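Local coordinates for protein YgiW (Escherichia coli, PDB 1NNX) that is of unknown function, a periplasmic protein with a bacterial OB fold, whose relatives in the wider OB clan often bind nucleic acids or oligosaccharides, at residues L54-D59 and T63-I68; G88-D93 and V97-K102. All coordinates share one frame; numbering follows the deposited sequence.

Contact 1. Residues L54-D59 and T63-I68; sequences LYVFKD and TINVDI. With SO4 (sulfate ion), chain B.
F57 and V66 pack most closely on the buried face of this antiparallel pair, where CG1 of V66 lies 3.6 Å from CB of F57. With chi1 at -180°, CG of F57 lies opposite the backbone N, and the ring is carried into the interior among L42, I46, V84 and I86; its CD2 still meets CG2 of I64. Further along the same face, CE2 of Y55 rests 3.9 Å from CB of I68, and the two side chains cross at about a right angle. The Y55 ring also packs edge-to-face with W73, and a water links its OH to I68 O.

Residues 54-59 and 63-68 form the hairpin of the second and third strands in the OB fold. Y55 and V66 exchange two backbone hydrogen bonds, as do F57 and I64; the bond from V66 N to Y55 O is 2.8 Å long.

The face carrying L54, V56, K58, T63, N65 and D67 is more open. Here CD1 of L54 reaches over the backbone to V66 O, 3.3 Å away, and the methyl CG2 of T63 touches CG of the extended K58 chain at 3.5 Å. T63 turns OG1 to O1 of a sulfate ion, probably from the crystallisation liquor, while its backbone N binds sulfate O3 in a nearly straight bond of 2.9 Å (168°); K32 NZ binds the same ion.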
ATOM      1  N   LEU A  54      10.191  -4.887   1.331  1.00 18.92           N
ATOM      2  CA  LEU A  54       9.501  -3.919   2.229  1.00 17.36           C
ATOM      3  C   LEU A  54       9.965  -2.490   1.918  1.00 16.76           C
ATOM      4  O   LEU A  54      11.139  -2.161   1.880  1.00 16.84           O
ATOM      5  CB  LEU A  54       9.796  -4.263   3.675  1.00 23.02           C
ATOM      6  CG  LEU A  54       8.743  -3.745   4.675  1.00 28.21           C
ATOM      7  CD1 LEU A  54       7.294  -4.191   4.300  1.00 25.51           C
ATOM      8  CD2 LEU A  54       9.093  -4.327   6.053  1.00 35.63           C
ATOM      9  N   TYR A  55       8.986  -1.635   1.658  1.00 14.15           N
ATOM     10  CA  TYR A  55       9.192  -0.246   1.270  1.00 14.51           C
ATOM     11  C   TYR A  55       8.439   0.721   2.108  1.00 14.12           C
ATOM     12  O   TYR A  55       7.465   0.332   2.726  1.00 15.37           O
ATOM     13  CB  TYR A  55       8.770  -0.045  -0.196  1.00 15.23           C
ATOM     14  CG  TYR A  55       9.461  -0.930  -1.230  1.00 11.70           C
ATOM     15  CD1 TYR A  55      10.531  -0.431  -1.981  1.00 12.68           C
ATOM     16  CD2 TYR A  55       9.056  -2.242  -1.407  1.00 14.89           C
ATOM     17  CE1 TYR A  55      11.204  -1.261  -2.932  1.00 15.72           C
ATOM     18  CE2 TYR A  55       9.709  -3.089  -2.350  1.00 15.84           C
ATOM     19  CZ  TYR A  55      10.776  -2.580  -3.095  1.00 17.88           C
ATOM     20  OH  TYR A  55      11.436  -3.423  -3.982  1.00 19.58           O
ATOM     21  N   VAL A  56       8.886   1.970   2.116  1.00 14.45           N
ATOM     22  CA  VAL A  56       8.134   3.013   2.837  1.00 14.47           C
ATOM     23  C   VAL A  56       7.301   3.816   1.824  1.00 12.76           C
ATOM     24  O   VAL A  56       7.820   4.296   0.813  1.00 14.56           O
ATOM     25  CB  VAL A  56       9.065   3.995   3.560  1.00 14.45           C
ATOM     26  CG1 VAL A  56       8.237   5.076   4.348  1.00 19.40           C
ATOM     27  CG2 VAL A  56       9.909   3.184   4.641  1.00 20.46           C
ATOM     28  N   PHE A  57       6.002   3.898   2.089  1.00 13.07           N
ATOM     29  CA  PHE A  57       5.059   4.623   1.232  1.00 11.18           C
ATOM     30  C   PHE A  57       4.593   5.866   2.003  1.00 14.25           C
ATOM     31  O   PHE A  57       4.196   5.772   3.141  1.00 14.80           O
ATOM     32  CB  PHE A  57       3.894   3.688   0.942  1.00 12.77           C
ATOM     33  CG  PHE A  57       2.861   4.305   0.064  1.00 14.53           C
ATOM     34  CD1 PHE A  57       2.964   4.316  -1.311  1.00 16.50           C
ATOM     35  CD2 PHE A  57       1.730   4.855   0.657  1.00 16.27           C
ATOM     36  CE1 PHE A  57       1.914   4.856  -2.107  1.00 19.06           C
ATOM     37  CE2 PHE A  57       0.703   5.385  -0.139  1.00 20.51           C
ATOM     38  CZ  PHE A  57       0.822   5.364  -1.510  1.00 16.70           C
ATOM     39  N   LYS A  58       4.615   7.007   1.331  1.00 13.29           N
ATOM     40  CA  LYS A  58       4.228   8.282   1.963  1.00 11.93           C
ATOM     41  C   LYS A  58       3.181   9.026   1.162  1.00 15.89           C
ATOM     42  O   LYS A  58       3.210   9.071  -0.042  1.00 15.66           O
ATOM     43  CB  LYS A  58       5.490   9.126   2.110  1.00 18.26           C
ATOM     44  CG  LYS A  58       5.343  10.489   2.767  1.00 23.27           C
ATOM     45  CD  LYS A  58       6.675  11.195   2.679  1.00 27.66           C
ATOM     46  CE  LYS A  58       6.712  12.525   3.390  1.00 35.70           C
ATOM     47  NZ  LYS A  58       8.116  13.028   3.444  1.00 37.79           N
ATOM     48  N   ASP A  59       2.223   9.560   1.887  1.00 14.75           N
ATOM     49  CA  ASP A  59       1.222  10.480   1.266  1.00 16.12           C
ATOM     50  C   ASP A  59       1.214  11.686   2.198  1.00 16.83           C
ATOM     51  O   ASP A  59       1.958  11.787   3.172  1.00 18.35           O
ATOM     52  CB  ASP A  59      -0.172   9.890   0.976  1.00 16.80           C
ATOM     53  CG  ASP A  59      -1.052   9.669   2.168  1.00 19.79           C
ATOM     54  OD1 ASP A  59      -0.665  10.015   3.301  1.00 19.72           O
ATOM     55  OD2 ASP A  59      -2.180   9.147   1.942  1.00 19.62           O
ATOM     56  N   THR A  63       3.138   7.999   6.742  1.00 14.82           N
ATOM     57  CA  THR A  63       3.883   6.935   6.014  1.00 13.93           C
ATOM     58  C   THR A  63       3.490   5.584   6.564  1.00 14.37           C
ATOM     59  O   THR A  63       3.003   5.437   7.720  1.00 15.98           O
ATOM     60  CB  THR A  63       5.417   7.067   6.154  1.00 18.63           C
ATOM     61  OG1 THR A  63       5.797   6.904   7.545  1.00 26.34           O
ATOM     62  CG2 THR A  63       5.910   8.405   5.580  1.00 18.96           C
ATOM     63  N   ILE A  64       3.654   4.551   5.730  1.00 12.63           N
ATOM     64  CA  ILE A  64       3.310   3.208   6.141  1.00 12.83           C
ATOM     65  C   ILE A  64       4.212   2.283   5.351  1.00 12.41           C
ATOM     66  O   ILE A  64       4.616   2.600   4.191  1.00 15.02           O
ATOM     67  CB  ILE A  64       1.821   2.887   5.849  1.00 13.80           C
ATOM     68  CG1 ILE A  64       1.437   1.555   6.509  1.00 14.35           C
ATOM     69  CG2 ILE A  64       1.516   2.896   4.308  1.00 14.86           C
ATOM     70  CD1 ILE A  64      -0.100   1.295   6.425  1.00 18.19           C
ATOM     71  N   ASN A  65       4.509   1.134   5.936  1.00 13.06           N
ATOM     72  CA  ASN A  65       5.353   0.180   5.210  1.00 12.11           C
ATOM     73  C   ASN A  65       4.469  -0.653   4.276  1.00 13.50           C
ATOM     74  O   ASN A  65       3.343  -0.981   4.635  1.00 14.85           O
ATOM     75  CB  ASN A  65       6.080  -0.761   6.201  1.00 14.24           C
ATOM     76  CG  ASN A  65       7.071  -0.024   7.059  1.00 16.19           C
ATOM     77  OD1 ASN A  65       7.598   1.035   6.672  1.00 22.10           O
ATOM     78  ND2 ASN A  65       7.374  -0.608   8.238  1.00 21.61           N
ATOM     79  N   VAL A  66       4.985  -0.961   3.096  1.00 11.47           N
ATOM     80  CA  VAL A  66       4.244  -1.737   2.110  1.00 12.25           C
ATOM     81  C   VAL A  66       5.122  -2.895   1.592  1.00 12.30           C
ATOM     82  O   VAL A  66       6.353  -2.767   1.428  1.00 15.22           O
ATOM     83  CB  VAL A  66       3.741  -0.870   0.934  1.00 11.99           C
ATOM     84  CG1 VAL A  66       2.813   0.278   1.496  1.00 13.09           C
ATOM     85  CG2 VAL A  66       4.872  -0.227   0.142  1.00 13.31           C
ATOM     86  N   ASP A  67       4.497  -4.041   1.420  1.00 12.66           N
ATOM     87  CA  ASP A  67       5.210  -5.232   0.895  1.00 13.86           C
ATOM     88  C   ASP A  67       4.880  -5.373  -0.571  1.00 14.79           C
ATOM     89  O   ASP A  67       3.728  -5.582  -0.919  1.00 15.78           O
ATOM     90  CB  ASP A  67       4.765  -6.476   1.676  1.00 18.23           C
ATOM     91  CG  ASP A  67       5.350  -7.809   1.120  1.00 30.49           C
ATOM     92  OD1 ASP A  67       5.330  -8.797   1.892  1.00 41.66           O
ATOM     93  OD2 ASP A  67       5.795  -7.895  -0.054  1.00 35.93           O
ATOM     94  N   ILE A  68       5.898  -5.257  -1.422  1.00 15.49           N
ATOM     95  CA  ILE A  68       5.745  -5.330  -2.890  1.00 13.86           C
ATOM     96  C   ILE A  68       6.677  -6.431  -3.421  1.00 18.77           C
ATOM     97  O   ILE A  68       7.885  -6.264  -3.377  1.00 22.06           O
ATOM     98  CB  ILE A  68       6.133  -4.030  -3.548  1.00 15.52           C
ATOM     99  CG1 ILE A  68       5.290  -2.868  -2.971  1.00 15.93           C
ATOM    100  CG2 ILE A  68       5.877  -4.142  -5.011  1.00 19.74           C
ATOM    101  CD1 ILE A  68       5.725  -1.478  -3.402  0.70 19.83           C
TER
HETATM  102  S   SO4 B 501       4.129   8.810  10.257  1.00 27.42           S
HETATM  103  O1  SO4 B 501       5.132   9.225   9.262  1.00 34.65           O
HETATM  104  O2  SO4 B 501       3.806  10.001  11.073  1.00 39.85           O
HETATM  105  O3  SO4 B 501       2.892   8.281   9.664  1.00 26.95           O
HETATM  106  O4  SO4 B 501       4.760   7.731  11.077  1.00 35.69           O
HETATM  107  O   HOH W   1      10.140  -5.651  -4.754  1.00 26.06           O

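Contact 2. Residues G88-D93 and V97-K102; sequences GEVDKD and VEIDVK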
ATOM      1  N   GLY A  88      -4.201  -3.149  -2.253  1.00 11.52           N
ATOM      2  CA  GLY A  88      -3.836  -4.360  -1.529  1.00 11.24           C
ATOM      3  C   GLY A  88      -4.567  -4.418  -0.225  1.00 13.54           C
ATOM      4  O   GLY A  88      -5.536  -3.672  -0.025  1.00 14.78           O
ATOM      5  N   GLU A  89      -4.100  -5.273   0.653  1.00 15.36           N
ATOM      6  CA  GLU A  89      -4.765  -5.465   1.958  1.00 13.21           C
ATOM      7  C   GLU A  89      -4.011  -4.930   3.111  1.00 14.64           C
ATOM      8  O   GLU A  89      -2.792  -5.064   3.185  1.00 16.13           O
ATOM      9  CB  GLU A  89      -4.956  -6.948   2.266  1.00 18.08           C
ATOM     10  CG  GLU A  89      -5.716  -7.719   1.206  1.00 19.87           C
ATOM     11  CD  GLU A  89      -4.857  -8.278   0.128  1.00 23.27           C
ATOM     12  OE1 GLU A  89      -3.617  -8.150   0.200  1.00 23.42           O
ATOM     13  OE2 GLU A  89      -5.444  -8.862  -0.797  1.00 26.95           O
ATOM     14  N   VAL A  90      -4.752  -4.312   4.028  1.00 14.32           N
ATOM     15  CA  VAL A  90      -4.145  -3.863   5.286  1.00 15.46           C
ATOM     16  C   VAL A  90      -3.817  -5.170   6.042  1.00 17.24           C
ATOM     17  O   VAL A  90      -4.670  -6.047   6.165  1.00 20.07           O
ATOM     18  CB  VAL A  90      -5.175  -3.005   6.124  1.00 15.95           C
ATOM     19  CG1 VAL A  90      -4.641  -2.809   7.595  1.00 19.05           C
ATOM     20  CG2 VAL A  90      -5.299  -1.644   5.510  1.00 17.33           C
ATOM     21  N   ASP A  91      -2.565  -5.335   6.470  1.00 15.86           N
ATOM     22  CA  ASP A  91      -2.092  -6.519   7.224  1.00 18.26           C
ATOM     23  C   ASP A  91      -1.691  -5.934   8.562  1.00 17.28           C
ATOM     24  O   ASP A  91      -0.641  -5.302   8.693  1.00 18.42           O
ATOM     25  CB  ASP A  91      -0.827  -7.080   6.544  1.00 19.39           C
ATOM     26  CG  ASP A  91      -0.504  -8.484   6.961  1.00 35.34           C
ATOM     27  OD1 ASP A  91      -1.229  -9.025   7.812  1.00 39.07           O
ATOM     28  OD2 ASP A  91       0.475  -9.051   6.415  1.00 43.62           O
ATOM     29  N   LYS A  92      -2.499  -6.200   9.575  1.00 19.05           N
ATOM     30  CA  LYS A  92      -2.265  -5.610  10.879  1.00 19.53           C
ATOM     31  C   LYS A  92      -2.150  -6.682  11.883  1.00 22.12           C
ATOM     32  O   LYS A  92      -3.000  -7.553  11.977  1.00 26.15           O
ATOM     33  CB  LYS A  92      -3.442  -4.716  11.254  1.00 23.34           C
ATOM     34  CG  LYS A  92      -3.234  -3.871  12.508  1.00 30.42           C
ATOM     35  CD  LYS A  92      -4.555  -3.264  12.970  1.00 35.81           C
ATOM     36  CE  LYS A  92      -4.650  -1.787  12.657  1.00 37.55           C
ATOM     37  NZ  LYS A  92      -5.998  -1.217  13.102  1.00 33.97           N
ATOM     38  N   ASP A  93      -1.064  -6.593  12.644  1.00 24.63           N
ATOM     39  CA  ASP A  93      -0.761  -7.538  13.725  1.00 27.02           C
ATOM     40  C   ASP A  93      -0.546  -6.750  14.994  1.00 26.09           C
ATOM     41  O   ASP A  93      -0.575  -5.569  14.980  1.00 24.73           O
ATOM     42  CB  ASP A  93       0.505  -8.304  13.380  1.00 33.86           C
ATOM     43  CG  ASP A  93       0.241  -9.426  12.423  1.00 41.37           C
ATOM     44  OD1 ASP A  93      -0.691  -9.288  11.596  1.00 53.09           O
ATOM     45  OD2 ASP A  93       0.960 -10.443  12.485  1.00 50.12           O
ATOM     46  N   VAL A  97       1.704  -2.643  11.122  1.00 20.13           N
ATOM     47  CA  VAL A  97       0.635  -2.517  10.141  1.00 19.79           C
ATOM     48  C   VAL A  97       1.411  -2.327   8.845  1.00 17.36           C
ATOM     49  O   VAL A  97       2.529  -1.715   8.811  1.00 23.12           O
ATOM     50  CB  VAL A  97      -0.347  -1.364  10.442  1.00 23.28           C
ATOM     51  CG1 VAL A  97       0.349  -0.009  10.376  1.00 23.37           C
ATOM     52  CG2 VAL A  97      -1.506  -1.402   9.426  1.00 23.37           C
ATOM     53  N   GLU A  98       0.951  -2.958   7.776  1.00 16.95           N
ATOM     54  CA  GLU A  98       1.645  -2.808   6.502  1.00 16.13           C
ATOM     55  C   GLU A  98       0.533  -3.035   5.460  1.00 18.18           C
ATOM     56  O   GLU A  98      -0.585  -3.460   5.749  1.00 18.86           O
ATOM     57  CB  GLU A  98       2.580  -4.005   6.154  0.70 19.33           C
ATOM     58  CG  GLU A  98       1.913  -5.424   5.759  0.70 33.22           C
ATOM     59  CD  GLU A  98       2.959  -6.546   5.644  0.70 38.29           C
ATOM     60  OE1 GLU A  98       2.590  -7.677   5.262  0.70 40.24           O
ATOM     61  OE2 GLU A  98       4.151  -6.285   5.944  0.70 31.75           O
ATOM     62  N   ILE A  99       0.823  -2.676   4.245  1.00 13.24           N
ATOM     63  CA  ILE A  99      -0.082  -2.987   3.143  1.00 13.34           C
ATOM     64  C   ILE A  99       0.550  -4.103   2.301  1.00 13.31           C
ATOM     65  O   ILE A  99       1.726  -3.970   1.902  1.00 16.14           O
ATOM     66  CB  ILE A  99      -0.287  -1.787   2.181  1.00 15.06           C
ATOM     67  CG1 ILE A  99      -0.751  -0.543   2.945  1.00 18.49           C
ATOM     68  CG2 ILE A  99      -1.336  -2.183   1.078  1.00 15.35           C
ATOM     69  CD1 ILE A  99      -2.042  -0.829   3.716  1.00 16.14           C
ATOM     70  N   ASP A 100      -0.186  -5.182   2.037  1.00 14.43           N
ATOM     71  CA  ASP A 100       0.364  -6.265   1.146  1.00 15.23           C
ATOM     72  C   ASP A 100      -0.123  -5.847  -0.214  1.00 14.30           C
ATOM     73  O   ASP A 100      -1.313  -5.953  -0.489  1.00 15.54           O
ATOM     74  CB  ASP A 100      -0.296  -7.531   1.724  0.60 18.13           C
ATOM     75  CG  ASP A 100       0.223  -7.889   3.152  0.60 26.62           C
ATOM     76  OD1 ASP A 100       1.369  -7.529   3.500  0.60 29.69           O
ATOM     77  OD2 ASP A 100      -0.542  -8.552   3.872  0.60 36.22           O
ATOM     78  N   VAL A 101       0.791  -5.398  -1.061  1.00 13.01           N
ATOM     79  CA  VAL A 101       0.391  -4.828  -2.338  1.00 13.24           C
ATOM     80  C   VAL A 101       0.093  -5.820  -3.444  1.00 14.25           C
ATOM     81  O   VAL A 101       0.960  -6.673  -3.785  1.00 16.86           O
ATOM     82  CB  VAL A 101       1.471  -3.803  -2.787  1.00 14.24           C
ATOM     83  CG1 VAL A 101       1.100  -3.234  -4.144  1.00 15.55           C
ATOM     84  CG2 VAL A 101       1.648  -2.687  -1.689  1.00 14.32           C
ATOM     85  N   LYS A 102      -1.097  -5.710  -4.034  1.00 12.06           N
ATOM     86  CA  LYS A 102      -1.433  -6.589  -5.188  1.00 14.20           C
ATOM     87  C   LYS A 102      -1.147  -5.917  -6.512  1.00 16.13           C
ATOM     88  O   LYS A 102      -0.927  -6.583  -7.520  1.00 14.66           O
ATOM     89  CB  LYS A 102      -2.924  -6.944  -5.182  1.00 15.31           C
ATOM     90  CG  LYS A 102      -3.319  -7.947  -4.154  1.00 18.29           C
ATOM     91  CD  LYS A 102      -2.735  -9.363  -4.546  1.00 23.03           C
ATOM     92  CE  LYS A 102      -3.324 -10.482  -3.710  1.00 29.61           C
ATOM     93  NZ  LYS A 102      -2.627 -11.813  -4.026  1.00 31.34           N
TER
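Four backbone hydrogen bonds join E89 to D100 and D91 to E98, the two hydrogen-bonded pairs of this antiparallel ladder. The straightest, from D91 N to E98 O, is 2.8 Å long with 172° at the hydrogen. Between and beyond them, CA-H...O contacts fill in the non-hydrogen-bonded positions; the closest runs from G88 CA to D100 O at 3.2 Å.

Apolar contacts gather on the face of V90, V97 and I99. The two methyls of V90 divide the work: CG1 meets CG2 of V97 at 3.9 Å, and CG2 meets CD1 of I99 at 3.8 Å. V40 of strand 38-51 packs on both V90 and I99, while I64 and V66 meet I99 from strand 62-67. K92 lies on this face too, and its NZ hydrogen-bonds to L34 O.

Acidic side chains crowd the other face. In the conformer modelled, E98 runs beside D91 and points the same way, and D100 also turns its carboxylate to D91. E98 and D100 each have two conformers, however, and the modelled copies come too close to each other to coexist, so the close approaches of their carboxylates to D91 OD2 are doubtful. D36 adds a further acid beside D91. E89 bends at chi2 (88°), bringing OE2 to 4.0 Å from CE of K102.

This two-faced ladder, apolar inside and polar outside, is the hairpin of the last two strands in the five-stranded OB fold.

How the contacts relate
Both contacts are beta hairpins of one five-stranded OB-fold sheet, their centres about 10 Å apart. They follow in series along the chain: contact 1 closes with strand 62-67 before contact 2 opens on strand 84-93. In the sheet, however, strand 62-67 lies beside strand 96-106, parallel to it, so the second strands of the two hairpins are neighbours. Probable hydrogen bonds from D67 N to I99 O (2.8 Å) and from V101 N to D67 O (2.9 Å) join them. The first strand, 38-51, pairs with both 54-59 and 84-93, thereby closing the sheet around a shared apolar interior.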